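Local coordinates for putative pachytene checkpoint protein 2 (Caenorhabditis elegans, PDB 4XGU), which is an AAA+ ATPase of the PCH2 subfamily that binds and hydrolyses ATP and probably plays a key role in chromosome recombination during meiosis, at residues I11-I15 and H195-R199; I15-F21 and F33-I37; K99-P105 and W125-E131. One frame throughout, in Å; residues are numbered along the deposited sequence.

Contact 1: residues I11-I15 and H195-R199; sequences IHAEI and HLSIR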
loop_
_atom_site.group_PDB
_atom_site.type_symbol
_atom_site.label_atom_id
_atom_site.label_comp_id
_atom_site.label_asym_id
_atom_site.label_seq_id
_atom_site.Cartn_x
_atom_site.Cartn_y
_atom_site.Cartn_z
ATOM N N ILE B 11 32.560 -45.278 -13.411
ATOM C CA ILE B 11 33.433 -44.428 -12.622
ATOM C C ILE B 11 34.229 -43.550 -13.574
ATOM O O ILE B 11 34.654 -44.005 -14.636
ATOM C CB ILE B 11 34.390 -45.244 -11.736
ATOM C CG1 ILE B 11 33.630 -46.344 -10.997
ATOM C CG2 ILE B 11 35.105 -44.338 -10.749
ATOM C CD1 ILE B 11 34.492 -47.146 -10.051
ATOM N N HIS B 12 34.429 -42.292 -13.199
ATOM C CA HIS B 12 35.122 -41.350 -14.063
ATOM C C HIS B 12 36.517 -41.026 -13.543
ATOM O O HIS B 12 36.823 -41.234 -12.368
ATOM C CB HIS B 12 34.307 -40.064 -14.207
ATOM C CG HIS B 12 32.968 -40.268 -14.843
ATOM N ND1 HIS B 12 32.724 -39.985 -16.173
ATOM C CD2 HIS B 12 31.800 -40.727 -14.337
ATOM C CE1 HIS B 12 31.464 -40.260 -16.453
ATOM N NE2 HIS B 12 30.881 -40.714 -15.359
ATOM N N ALA B 13 37.363 -40.518 -14.430
ATOM C CA ALA B 13 38.684 -40.069 -14.032
ATOM C C ALA B 13 39.047 -38.766 -14.739
ATOM O O ALA B 13 38.975 -38.668 -15.965
ATOM C CB ALA B 13 39.721 -41.140 -14.317
ATOM N N GLU B 14 39.426 -37.767 -13.951
ATOM C CA GLU B 14 39.852 -36.482 -14.481
ATOM C C GLU B 14 41.353 -36.352 -14.293
ATOM O O GLU B 14 41.860 -36.546 -13.192
ATOM C CB GLU B 14 39.120 -35.334 -13.787
ATOM C CG GLU B 14 37.606 -35.483 -13.779
ATOM C CD GLU B 14 36.922 -34.509 -12.836
ATOM O OE1 GLU B 14 37.604 -33.591 -12.330
ATOM O OE2 GLU B 14 35.702 -34.664 -12.598
ATOM N N ILE B 15 42.063 -36.038 -15.370
ATOM C CA ILE B 15 43.514 -35.935 -15.312
ATOM C C ILE B 15 43.993 -34.593 -15.847
ATOM O O ILE B 15 43.747 -34.253 -17.003
ATOM C CB ILE B 15 44.183 -37.063 -16.113
ATOM C CG1 ILE B 15 43.774 -38.428 -15.557
ATOM C CG2 ILE B 15 45.696 -36.910 -16.092
ATOM C CD1 ILE B 15 44.329 -39.598 -16.346
ATOM N N HIS B 195 33.748 -29.489 -12.480
ATOM C CA HIS B 195 33.755 -30.900 -12.838
ATOM C C HIS B 195 32.997 -31.142 -14.137
ATOM O O HIS B 195 33.474 -31.860 -15.017
ATOM C CB HIS B 195 33.161 -31.748 -11.708
ATOM C CG HIS B 195 34.138 -32.071 -10.617
ATOM N ND1 HIS B 195 35.192 -32.940 -10.796
ATOM C CD2 HIS B 195 34.213 -31.647 -9.333
ATOM C CE1 HIS B 195 35.881 -33.032 -9.671
ATOM N NE2 HIS B 195 35.308 -32.258 -8.768
ATOM N N LEU B 196 31.819 -30.543 -14.255
ATOM C CA LEU B 196 30.983 -30.738 -15.434
ATOM C C LEU B 196 31.689 -30.304 -16.712
ATOM O O LEU B 196 31.568 -30.961 -17.742
ATOM C CB LEU B 196 29.669 -29.981 -15.283
ATOM C CG LEU B 196 28.670 -30.601 -14.306
ATOM C CD1 LEU B 196 27.465 -29.699 -14.154
ATOM C CD2 LEU B 196 28.248 -31.985 -14.778
ATOM N N SER B 197 32.431 -29.204 -16.641
ATOM C CA SER B 197 33.180 -28.711 -17.793
ATOM C C SER B 197 34.215 -29.732 -18.266
ATOM O O SER B 197 34.485 -29.849 -19.461
ATOM C CB SER B 197 33.868 -27.391 -17.455
ATOM O OG SER B 197 34.843 -27.578 -16.444
ATOM N N ILE B 198 34.792 -30.469 -17.323
ATOM C CA ILE B 198 35.756 -31.514 -17.652
ATOM C C ILE B 198 35.044 -32.794 -18.091
ATOM O O ILE B 198 35.440 -33.428 -19.068
ATOM C CB ILE B 198 36.681 -31.822 -16.458
ATOM C CG1 ILE B 198 37.508 -30.587 -16.095
ATOM C CG2 ILE B 198 37.597 -32.991 -16.776
ATOM C CD1 ILE B 198 38.260 -30.726 -14.794
ATOM N N ARG B 199 33.991 -33.160 -17.366
ATOM C CA ARG B 199 33.190 -34.338 -17.692
ATOM C C ARG B 199 32.632 -34.283 -19.111
ATOM O O ARG B 199 32.583 -35.296 -19.805
ATOM C CB ARG B 199 32.038 -34.485 -16.700
ATOM C CG ARG B 199 32.336 -35.357 -15.493
ATOM C CD ARG B 199 31.631 -36.699 -15.617
ATOM N NE ARG B 199 31.077 -37.151 -14.344
ATOM C CZ ARG B 199 29.815 -37.537 -14.173
ATOM N NH1 ARG B 199 28.973 -37.528 -15.199
ATOM N NH2 ARG B 199 29.396 -37.936 -12.980
#
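Glu-14 and His-195 meet in a histidine-carboxylate hydrogen bond, while two residues earlier on the strand His-12 is stacked by the guanidinium of Arg-199. In the first pair, His-195 ND1 donates to Glu-14 OE2 at 2.5 Å, a short separation. The oxygen receives it through its syn lone pair and lies close to the imidazole plane, whereas the carboxylate plane is turned 57° from the ring. An extended glutamate chain (chi2 167°) is long enough to carry the acid from the strand to the helix. On the way its methylene CG passes 3.9 Å from Ile-198 CG2, so a branched aliphatic side chain suits this place, packing against the stem of a residue whose head is polar.

The second pair is a parallel stack: imidazole and guanidinium centres are 3.8 Å apart and their planes differ by 1°. Arg-199 reaches the ring by bending at chi2 and chi3, which brings NE over its centre and CD onto the same face in a CH-pi contact. Such a stack would be favoured by a neutral imidazole, since both groups can carry positive charge.

Further out, His-12 ND1 makes a weak hydrogen bond to Asn-94 O, which may help set the rotation of its ring, while Trp-136 meets His-195 edge-to-face. His-12 and Glu-14 both face the helix because they are two apart on a strand; His-195, Ile-198 and Arg-199 answer from one side of the last turn of helix 185-199. The segment axes, 9.6 Å apart, run nearly perpendicular. Strand 12-16 is the middle strand between 68-72 and 95-98, with helix 30-41 on its other face, and helix 185-199 packs also on helix 145-161, so the contact joins the N-terminal domain to the AAA core.

Contact 2: residues I15-F21 and F33-I37; sequences IRICQKF and FEELI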
loop_
_atom_site.group_PDB
_atom_site.type_symbol
_atom_site.label_atom_id
_atom_site.label_comp_id
_atom_site.label_asym_id
_atom_site.label_seq_id
_atom_site.Cartn_x
_atom_site.Cartn_y
_atom_site.Cartn_z
ATOM N N ILE B 15 42.063 -36.038 -15.370
ATOM C CA ILE B 15 43.514 -35.935 -15.312
ATOM C C ILE B 15 43.993 -34.593 -15.847
ATOM O O ILE B 15 43.747 -34.253 -17.003
ATOM C CB ILE B 15 44.183 -37.063 -16.113
ATOM C CG1 ILE B 15 43.774 -38.428 -15.557
ATOM C CG2 ILE B 15 45.696 -36.910 -16.092
ATOM C CD1 ILE B 15 44.329 -39.598 -16.346
ATOM N N ARG B 16 44.675 -33.830 -15.000
ATOM C CA ARG B 16 45.233 -32.549 -15.412
ATOM C C ARG B 16 46.652 -32.715 -15.945
ATOM O O ARG B 16 47.556 -33.111 -15.208
ATOM C CB ARG B 16 45.231 -31.556 -14.248
ATOM C CG ARG B 16 45.646 -30.148 -14.643
ATOM C CD ARG B 16 46.383 -29.444 -13.520
ATOM N NE ARG B 16 45.651 -29.491 -12.258
ATOM C CZ ARG B 16 46.137 -29.046 -11.105
ATOM N NH1 ARG B 16 47.353 -28.520 -11.058
ATOM N NH2 ARG B 16 45.411 -29.126 -9.999
ATOM N N ILE B 17 46.846 -32.411 -17.225
ATOM C CA ILE B 17 48.179 -32.438 -17.821
ATOM C C ILE B 17 48.841 -31.066 -17.786
ATOM O O ILE B 17 48.207 -30.066 -17.445
ATOM C CB ILE B 17 48.145 -32.921 -19.280
ATOM C CG1 ILE B 17 47.013 -32.229 -20.038
ATOM C CG2 ILE B 17 47.994 -34.430 -19.340
ATOM C CD1 ILE B 17 46.869 -32.691 -21.467
ATOM N N CYS B 18 50.120 -31.026 -18.141
ATOM C CA CYS B 18 50.854 -29.770 -18.215
ATOM C C CYS B 18 50.412 -28.966 -19.428
ATOM O O CYS B 18 49.894 -29.524 -20.394
ATOM C CB CYS B 18 52.363 -30.021 -18.276
ATOM S SG CYS B 18 53.234 -29.750 -16.713
ATOM N N GLN B 19 50.621 -27.654 -19.377
ATOM C CA GLN B 19 50.360 -26.806 -20.532
ATOM C C GLN B 19 51.333 -27.168 -21.645
ATOM O O GLN B 19 50.949 -27.237 -22.813
ATOM C CB GLN B 19 50.480 -25.321 -20.181
ATOM C CG GLN B 19 49.300 -24.748 -19.403
ATOM C CD GLN B 19 49.341 -25.094 -17.926
ATOM O OE1 GLN B 19 50.358 -25.562 -17.410
ATOM N NE2 GLN B 19 48.230 -24.860 -17.234
ATOM N N LYS B 20 52.588 -27.407 -21.274
ATOM C CA LYS B 20 53.624 -27.772 -22.239
ATOM C C LYS B 20 53.320 -29.108 -22.906
ATOM O O LYS B 20 53.811 -29.384 -23.999
ATOM C CB LYS B 20 55.003 -27.819 -21.570
ATOM C CG LYS B 20 55.605 -26.439 -21.307
ATOM C CD LYS B 20 57.119 -26.432 -21.482
ATOM C CE LYS B 20 57.840 -26.513 -20.149
ATOM N NZ LYS B 20 59.320 -26.599 -20.325
ATOM N N PHE B 21 52.514 -29.933 -22.243
ATOM C CA PHE B 21 52.019 -31.158 -22.855
ATOM C C PHE B 21 51.076 -30.793 -24.000
ATOM O O PHE B 21 50.045 -30.154 -23.778
ATOM C CB PHE B 21 51.298 -32.034 -21.824
ATOM C CG PHE B 21 51.202 -33.487 -22.211
ATOM C CD1 PHE B 21 50.458 -33.882 -23.316
ATOM C CD2 PHE B 21 51.842 -34.459 -21.457
ATOM C CE1 PHE B 21 50.368 -35.213 -23.667
ATOM C CE2 PHE B 21 51.755 -35.791 -21.803
ATOM C CZ PHE B 21 51.018 -36.169 -22.910
ATOM N N PHE B 33 47.956 -43.313 -20.421
ATOM C CA PHE B 33 47.104 -42.687 -19.417
ATOM C C PHE B 33 46.232 -43.721 -18.717
ATOM O O PHE B 33 45.981 -43.621 -17.519
ATOM C CB PHE B 33 46.224 -41.607 -20.047
ATOM C CG PHE B 33 46.908 -40.282 -20.193
ATOM C CD1 PHE B 33 46.992 -39.413 -19.120
ATOM C CD2 PHE B 33 47.467 -39.906 -21.401
ATOM C CE1 PHE B 33 47.623 -38.194 -19.247
ATOM C CE2 PHE B 33 48.097 -38.685 -21.536
ATOM C CZ PHE B 33 48.176 -37.829 -20.457
ATOM N N GLU B 34 45.773 -44.715 -19.470
ATOM C CA GLU B 34 44.891 -45.731 -18.915
ATOM C C GLU B 34 45.655 -46.647 -17.962
ATOM O O GLU B 34 45.101 -47.139 -16.976
ATOM C CB GLU B 34 44.237 -46.540 -20.034
ATOM C CG GLU B 34 43.142 -47.474 -19.557
ATOM C CD GLU B 34 42.264 -47.967 -20.687
ATOM O OE1 GLU B 34 41.293 -48.703 -20.403
ATOM O OE2 GLU B 34 42.540 -47.615 -21.855
ATOM N N GLU B 35 46.931 -46.863 -18.265
ATOM C CA GLU B 35 47.805 -47.643 -17.401
ATOM C C GLU B 35 48.020 -46.897 -16.086
ATOM O O GLU B 35 48.006 -47.497 -15.007
ATOM C CB GLU B 35 49.138 -47.922 -18.104
ATOM C CG GLU B 35 49.582 -49.388 -18.091
ATOM C CD GLU B 35 48.644 -50.315 -18.856
ATOM O OE1 GLU B 35 47.756 -49.821 -19.587
ATOM O OE2 GLU B 35 48.800 -51.549 -18.726
ATOM N N LEU B 36 48.207 -45.584 -16.187
ATOM C CA LEU B 36 48.322 -44.714 -15.019
ATOM C C LEU B 36 47.105 -44.826 -14.108
ATOM O O LEU B 36 47.235 -44.936 -12.891
ATOM C CB LEU B 36 48.502 -43.260 -15.453
ATOM C CG LEU B 36 48.295 -42.206 -14.363
ATOM C CD1 LEU B 36 49.397 -42.281 -13.316
ATOM C CD2 LEU B 36 48.194 -40.802 -14.953
ATOM N N ILE B 37 45.922 -44.793 -14.710
ATOM C CA ILE B 37 44.676 -44.838 -13.959
ATOM C C ILE B 37 44.478 -46.198 -13.288
ATOM O O ILE B 37 43.963 -46.277 -12.173
ATOM C CB ILE B 37 43.478 -44.518 -14.868
ATOM C CG1 ILE B 37 43.599 -43.087 -15.393
ATOM C CG2 ILE B 37 42.169 -44.679 -14.121
ATOM C CD1 ILE B 37 42.555 -42.729 -16.416
#
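Phe-33 sets its ring against Ile-15, Ile-17 and Phe-21, all three reaching it from the strand and the turn that follows. Ile-17 CG2 comes to the ring edge, near its plane, 3.6 Å from Phe-33 CZ. Ile-17 can place that methyl there because CG2 lies beside the backbone N, anti to the carbonyl carbon, while CG1 takes the more hindered site between them (chi1 45°). Phe-21 and Phe-33 approach from opposite directions, with Phe-21 CZ 4.1 Å from Phe-33 CE2, at the edge of the Phe-33 ring; the two rings are inclined at 59° and their centroids are 6.0 Å apart, an oblique aromatic pair.

In the Pch2 N-terminal domain, helix 30-41 thus covers one face of the three-stranded sheet, and Ile-15 sits on the central strand beneath it. Beta-branched isoleucine suits a strand, and its long branch reaches the helix above. Its CD1 touches Phe-33 CD1 at 3.8 Å and Ile-37 CD1 at 3.6 Å, residues one helical turn apart. Leu-36 CD2 adds a looser contact to the same methyl. Beyond this cluster Leu-36 and Ile-15 both reach Leu-69 of strand 68-72, and Ile-37 rests on Ile-95 of strand 95-98.

Contact 3: residues K99-P105 and W125-E131; sequences KLHKDGP and WQLPCVE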
loop_
_atom_site.group_PDB
_atom_site.type_symbol
_atom_site.label_atom_id
_atom_site.label_comp_id
_atom_site.label_asym_id
_atom_site.label_seq_id
_atom_site.Cartn_x
_atom_site.Cartn_y
_atom_site.Cartn_z
ATOM N N LYS B 99 43.581 -29.270 -19.262
ATOM C CA LYS B 99 44.536 -28.297 -18.743
ATOM C C LYS B 99 43.747 -27.050 -18.347
ATOM O O LYS B 99 42.923 -26.576 -19.122
ATOM C CB LYS B 99 45.615 -27.978 -19.785
ATOM C CG LYS B 99 45.069 -27.518 -21.132
ATOM C CD LYS B 99 46.179 -27.094 -22.073
ATOM C CE LYS B 99 47.166 -28.223 -22.300
ATOM N NZ LYS B 99 48.277 -27.810 -23.195
ATOM N N LEU B 100 43.969 -26.533 -17.143
ATOM C CA LEU B 100 43.191 -25.403 -16.642
ATOM C C LEU B 100 43.720 -24.079 -17.148
ATOM O O LEU B 100 44.930 -23.901 -17.271
ATOM C CB LEU B 100 43.175 -25.385 -15.111
ATOM C CG LEU B 100 44.318 -25.966 -14.283
ATOM C CD1 LEU B 100 45.586 -25.087 -14.238
ATOM C CD2 LEU B 100 43.787 -26.311 -12.914
ATOM N N HIS B 101 42.811 -23.147 -17.419
ATOM C CA HIS B 101 43.213 -21.825 -17.865
ATOM C C HIS B 101 43.534 -20.967 -16.651
ATOM O O HIS B 101 42.848 -21.050 -15.630
ATOM C CB HIS B 101 42.116 -21.168 -18.707
ATOM C CG HIS B 101 41.284 -22.140 -19.487
ATOM N ND1 HIS B 101 41.551 -22.471 -20.798
ATOM C CD2 HIS B 101 40.185 -22.847 -19.138
ATOM C CE1 HIS B 101 40.655 -23.347 -21.220
ATOM N NE2 HIS B 101 39.814 -23.591 -20.232
ATOM N N LYS B 102 44.578 -20.149 -16.756
ATOM C CA LYS B 102 44.959 -19.241 -15.674
ATOM C C LYS B 102 44.669 -17.802 -16.055
ATOM O O LYS B 102 45.109 -16.864 -15.385
ATOM C CB LYS B 102 46.439 -19.404 -15.312
ATOM C CG LYS B 102 47.282 -20.108 -16.359
ATOM C CD LYS B 102 48.487 -20.771 -15.709
ATOM C CE LYS B 102 48.043 -21.799 -14.679
ATOM N NZ LYS B 102 49.186 -22.357 -13.903
ATOM N N ASP B 103 43.916 -17.650 -17.139
ATOM C CA ASP B 103 43.573 -16.350 -17.699
ATOM C C ASP B 103 42.922 -15.438 -16.662
ATOM O O ASP B 103 43.062 -14.217 -16.722
ATOM C CB ASP B 103 42.639 -16.534 -18.897
ATOM C CG ASP B 103 43.051 -17.695 -19.789
ATOM O OD1 ASP B 103 44.015 -18.412 -19.440
ATOM O OD2 ASP B 103 42.398 -17.896 -20.834
ATOM N N GLY B 104 42.215 -16.043 -15.712
ATOM C CA GLY B 104 41.581 -15.302 -14.639
ATOM C C GLY B 104 40.221 -14.755 -15.024
ATOM O O GLY B 104 39.823 -14.831 -16.186
ATOM N N PRO B 105 39.496 -14.199 -14.042
ATOM C CA PRO B 105 38.172 -13.612 -14.275
ATOM C C PRO B 105 38.249 -12.320 -15.081
ATOM O O PRO B 105 39.225 -11.582 -14.969
ATOM C CB PRO B 105 37.656 -13.341 -12.860
ATOM C CG PRO B 105 38.887 -13.155 -12.048
ATOM C CD PRO B 105 39.902 -14.101 -12.629
ATOM N N TRP B 125 34.122 -16.441 -16.145
ATOM C CA TRP B 125 35.134 -17.426 -15.781
ATOM C C TRP B 125 35.358 -18.423 -16.911
ATOM O O TRP B 125 34.407 -18.952 -17.485
ATOM C CB TRP B 125 34.732 -18.175 -14.510
ATOM C CG TRP B 125 34.674 -17.323 -13.283
ATOM C CD1 TRP B 125 33.586 -16.662 -12.792
ATOM C CD2 TRP B 125 35.748 -17.055 -12.380
ATOM N NE1 TRP B 125 33.919 -15.992 -11.640
ATOM C CE2 TRP B 125 35.242 -16.217 -11.366
ATOM C CE3 TRP B 125 37.092 -17.438 -12.331
ATOM C CZ2 TRP B 125 36.032 -15.755 -10.316
ATOM C CZ3 TRP B 125 37.876 -16.978 -11.288
ATOM C CH2 TRP B 125 37.345 -16.146 -10.293
ATOM N N GLN B 126 36.622 -18.674 -17.223
ATOM C CA GLN B 126 36.988 -19.666 -18.224
ATOM C C GLN B 126 37.162 -21.029 -17.556
ATOM O O GLN B 126 38.024 -21.194 -16.693
ATOM C CB GLN B 126 38.276 -19.244 -18.937
ATOM C CG GLN B 126 38.580 -20.013 -20.209
ATOM C CD GLN B 126 37.592 -19.713 -21.316
ATOM O OE1 GLN B 126 37.047 -18.612 -21.396
ATOM N NE2 GLN B 126 37.348 -20.698 -22.175
ATOM N N LEU B 127 36.351 -22.007 -17.949
ATOM C CA LEU B 127 36.352 -23.304 -17.270
ATOM C C LEU B 127 37.069 -24.406 -18.047
ATOM O O LEU B 127 36.864 -24.555 -19.254
ATOM C CB LEU B 127 34.919 -23.749 -16.983
ATOM C CG LEU B 127 34.139 -22.869 -16.010
ATOM C CD1 LEU B 127 32.817 -23.532 -15.644
ATOM C CD2 LEU B 127 34.971 -22.587 -14.771
ATOM N N PRO B 128 37.893 -25.205 -17.347
ATOM C CA PRO B 128 38.177 -25.101 -15.907
ATOM C C PRO B 128 39.328 -24.150 -15.577
ATOM O O PRO B 128 40.334 -24.135 -16.283
ATOM C CB PRO B 128 38.546 -26.532 -15.525
ATOM C CG PRO B 128 39.144 -27.097 -16.765
ATOM C CD PRO B 128 38.433 -26.448 -17.925
ATOM N N CYS B 129 39.179 -23.371 -14.509
ATOM C CA CYS B 129 40.180 -22.369 -14.134
ATOM C C CYS B 129 40.992 -22.765 -12.917
ATOM O O CYS B 129 40.627 -23.685 -12.200
ATOM C CB CYS B 129 39.514 -21.017 -13.862
ATOM S SG CYS B 129 38.225 -21.067 -12.605
ATOM N N VAL B 130 42.078 -22.040 -12.661
ATOM C CA VAL B 130 42.947 -22.374 -11.534
ATOM C C VAL B 130 42.252 -22.149 -10.205
ATOM O O VAL B 130 42.571 -22.820 -9.236
ATOM C CB VAL B 130 44.276 -21.573 -11.556
ATOM C CG1 VAL B 130 44.779 -21.434 -12.922
ATOM C CG2 VAL B 130 44.117 -20.184 -10.983
ATOM N N GLU B 131 41.273 -21.250 -10.177
ATOM C CA GLU B 131 40.693 -20.797 -8.922
ATOM C C GLU B 131 39.698 -21.794 -8.343
ATOM O O GLU B 131 39.504 -21.855 -7.131
ATOM C CB GLU B 131 40.020 -19.437 -9.114
ATOM C CG GLU B 131 40.986 -18.284 -9.383
ATOM C CD GLU B 131 41.390 -18.162 -10.846
ATOM O OE1 GLU B 131 41.021 -19.046 -11.647
ATOM O OE2 GLU B 131 42.072 -17.173 -11.196
#
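His-101 is gripped by residues 126-130 through both its backbone and its ring. Its N donates to Pro-128 O at 2.9 Å, and its O accepts a weak bond from Val-130 N, two links that make a single beta bridge with Cys-129. The imidazole meanwhile takes Gln-126 CG over one face, a CH-pi contact with CG 3.6 Å from the ring centroid, and offers NE2 to Leu-127 O in a weak hydrogen bond. Gln-126 delivers its CG because that atom stands anti to the backbone N (chi1 -166°). A cis peptide bond precedes Pro-128, whose O is the acceptor.

Val-130, beyond the bridge, turns CG1 to Lys-102 CB at 3.5 Å and to Leu-100 CD1 at 4.0 Å; a compact branched residue can thus touch both chain neighbours of the histidine. At the far end Pro-105 lays its ring over the six-membered ring of Trp-125, with CB 3.8 Å from the centroid. Trp-125 NE1 is hydrogen-bonded to Glu-211 OE1, which probably helps hold the indole. Glycine suits position 104, where phi is positive (85°) and a CB would press on the carbonyl O of Asp-103.

Of the three hydrogen bonds two link backbones and one comes from the ring, so main-chain pairing and close packing probably hold this connection between the two sheets, with no salt bridge between the segments.

Overall arrangement
Contacts 1 and 2 share Ile-15 and use opposite faces of strand 12-16, their centres about 13 Å apart: contact 2 belongs to the interior of the N-terminal domain, contact 1 to its seam with the AAA core. Contact 3, about 15 Å from contact 1 centre to centre, pairs the connection between the two sheets with residues 125-131. It meets contact 1 where Ile-198 CG1 lies 3.9 Å from Pro-128 CG, and contact 2 where Lys-99 NZ hydrogen-bonds Gln-19 O at 2.8 Å. None forms the nucleotide site, yet the Trp-125 side chain is about 8 Å from that of Thr-186 in the predicted ATP site; those of His-195 and Glu-131 lie about 14 and 11 Å from bound ADP.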